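Adenylyltransferase and sulfurtransferase uba4 (PDB 6YUB) probably activates a ubiquitin-like sulfur carrier by adenylation and then transfers sulfur to it, serving tRNA wobble thiolation and molybdenum cofactor synthesis, with this chain comprising its adenylyltransferase part. Local coordinates at residues L30-A35 and A56-I61. Numbering follows the deposited sequence.
Sequences LRLMNA and AGVGTI
L32 meets the other segment with both its side chain and its carbonyl. With CG anti to its own carbonyl carbon (chi1 -64°), the leucine carries CD1 to 3.7 Å from A56 O and lays CD2 loosely against CG2 of V58. L226 and V227 of helix 208-228 also touch this buried side chain. Its backbone oxygen does the polar work: G59 N donates to L32 O over 3.0 Å, from 35° off the carbonyl plane, while A35 N, in the same turn, approaches the opposite face. A C-H...O contact from V58 CA to L32 O, at 3.3 Å, adds to the load on that oxygen.

The M33 side chain sets out away from the other segment, yet its CG passes 3.6 Å from G57 O. The backbone carries the rest: G59, with no side chain, brings its main chain right up against the methionine carbonyl, G59 CA lying 3.2 Å from M33 O in another C-H...O contact.

A35, just beyond the helix end, accepts a weak, bent bond from T60 N to A35 O (3.2 Å, 128° at the hydrogen), close to where the two segments enter their strands.

G57, with positive phi, ends helix 46-56 in a Schellman motif, and the chain runs on through V58 and G59 into strand 60-64. The contact thus joins the end of helix 25-33 to the loop closing the beta-alpha-beta crossover from strand 36-40 to its parallel neighbour 60-64, the opening unit of the Rossmann-type sheet of ThiF-family enzymes.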
loop_
_atom_site.group_PDB
_atom_site.type_symbol
_atom_site.label_atom_id
_atom_site.label_comp_id
_atom_site.label_asym_id
_atom_site.label_seq_id
_atom_site.Cartn_x
_atom_site.Cartn_y
_atom_site.Cartn_z
ATOM N N LEU B 30 -2.761 -24.603 -13.176
ATOM C CA LEU B 30 -3.254 -25.839 -12.581
ATOM C C LEU B 30 -2.954 -25.901 -11.090
ATOM O O LEU B 30 -3.743 -26.466 -10.323
ATOM C CB LEU B 30 -2.644 -27.048 -13.287
ATOM C CG LEU B 30 -3.141 -27.327 -14.705
ATOM C CD1 LEU B 30 -2.290 -28.400 -15.367
ATOM C CD2 LEU B 30 -4.609 -27.736 -14.693
ATOM N N ARG B 31 -1.825 -25.331 -10.662
ATOM C CA ARG B 31 -1.487 -25.326 -9.244
ATOM C C ARG B 31 -2.467 -24.475 -8.448
ATOM O O ARG B 31 -2.799 -24.802 -7.300
ATOM C CB ARG B 31 -0.058 -24.834 -9.041
ATOM C CG ARG B 31 0.981 -25.902 -9.324
ATOM C CD ARG B 31 2.386 -25.330 -9.379
ATOM N NE ARG B 31 3.351 -26.338 -9.808
ATOM C CZ ARG B 31 4.657 -26.121 -9.950
ATOM N NH1 ARG B 31 5.165 -24.924 -9.698
ATOM N NH2 ARG B 31 5.450 -27.105 -10.347
ATOM N N LEU B 32 -2.932 -23.364 -9.027
ATOM C CA LEU B 32 -3.989 -22.596 -8.375
ATOM C C LEU B 32 -5.288 -23.398 -8.325
ATOM O O LEU B 32 -5.937 -23.491 -7.276
ATOM C CB LEU B 32 -4.205 -21.273 -9.105
ATOM C CG LEU B 32 -3.041 -20.291 -9.101
ATOM C CD1 LEU B 32 -3.364 -19.090 -9.986
ATOM C CD2 LEU B 32 -2.701 -19.850 -7.679
ATOM N N MET B 33 -5.666 -24.006 -9.447
ATOM C CA MET B 33 -6.947 -24.701 -9.539
ATOM C C MET B 33 -6.982 -25.974 -8.703
ATOM O O MET B 33 -8.066 -26.416 -8.322
ATOM C CB MET B 33 -7.251 -25.034 -10.999
ATOM C CG MET B 33 -7.393 -23.811 -11.886
ATOM S SD MET B 33 -7.352 -24.213 -13.645
ATOM C CE MET B 33 -8.663 -25.426 -13.755
ATOM N N ASN B 34 -5.830 -26.572 -8.417
ATOM C CA ASN B 34 -5.761 -27.740 -7.548
ATOM C C ASN B 34 -5.513 -27.374 -6.093
ATOM O O ASN B 34 -5.372 -28.274 -5.261
ATOM C CB ASN B 34 -4.658 -28.688 -8.038
ATOM C CG ASN B 34 -5.034 -29.392 -9.330
ATOM O OD1 ASN B 34 -6.178 -29.810 -9.510
ATOM N ND2 ASN B 34 -4.072 -29.519 -10.240
ATOM N N ALA B 35 -5.475 -26.087 -5.767
ATOM C CA ALA B 35 -5.141 -25.637 -4.426
ATOM C C ALA B 35 -6.397 -25.422 -3.590
ATOM O O ALA B 35 -7.501 -25.246 -4.108
ATOM C CB ALA B 35 -4.328 -24.341 -4.483
ATOM N N ALA B 56 -8.455 -15.147 -9.750
ATOM C CA ALA B 56 -7.279 -15.860 -10.240
ATOM C C ALA B 56 -7.534 -17.345 -10.458
ATOM O O ALA B 56 -6.743 -18.006 -11.140
ATOM C CB ALA B 56 -6.112 -15.687 -9.254
ATOM N N GLY B 57 -8.593 -17.892 -9.875
ATOM C CA GLY B 57 -8.989 -19.257 -10.139
ATOM C C GLY B 57 -8.576 -20.295 -9.116
ATOM O O GLY B 57 -8.557 -21.488 -9.450
ATOM N N VAL B 58 -8.239 -19.894 -7.893
ATOM C CA VAL B 58 -7.961 -20.882 -6.856
ATOM C C VAL B 58 -9.135 -21.841 -6.773
ATOM O O VAL B 58 -10.287 -21.421 -6.654
ATOM C CB VAL B 58 -7.675 -20.182 -5.511
ATOM C CG1 VAL B 58 -7.612 -21.201 -4.384
ATOM C CG2 VAL B 58 -6.366 -19.411 -5.598
ATOM N N GLY B 59 -8.842 -23.139 -6.870
ATOM C CA GLY B 59 -9.894 -24.113 -7.073
ATOM C C GLY B 59 -10.854 -24.245 -5.905
ATOM O O GLY B 59 -12.041 -24.527 -6.107
ATOM N N THR B 60 -10.366 -24.063 -4.682
ATOM C CA THR B 60 -11.195 -24.235 -3.494
ATOM C C THR B 60 -10.870 -23.135 -2.501
ATOM O O THR B 60 -9.721 -23.017 -2.058
ATOM C CB THR B 60 -10.982 -25.610 -2.854
ATOM O OG1 THR B 60 -11.041 -26.625 -3.862
ATOM C CG2 THR B 60 -12.057 -25.879 -1.799
ATOM N N ILE B 61 -11.880 -22.355 -2.132
ATOM C CA ILE B 61 -11.722 -21.205 -1.248
ATOM C C ILE B 61 -12.677 -21.382 -0.074
ATOM O O ILE B 61 -13.904 -21.363 -0.246
ATOM C CB ILE B 61 -11.985 -19.884 -1.974
ATOM C CG1 ILE B 61 -10.937 -19.663 -3.066
ATOM C CG2 ILE B 61 -11.987 -18.722 -0.988
ATOM C CD1 ILE B 61 -11.289 -18.566 -4.042
HETATM O O HOH W 1 -9.059 -27.215 -5.167
#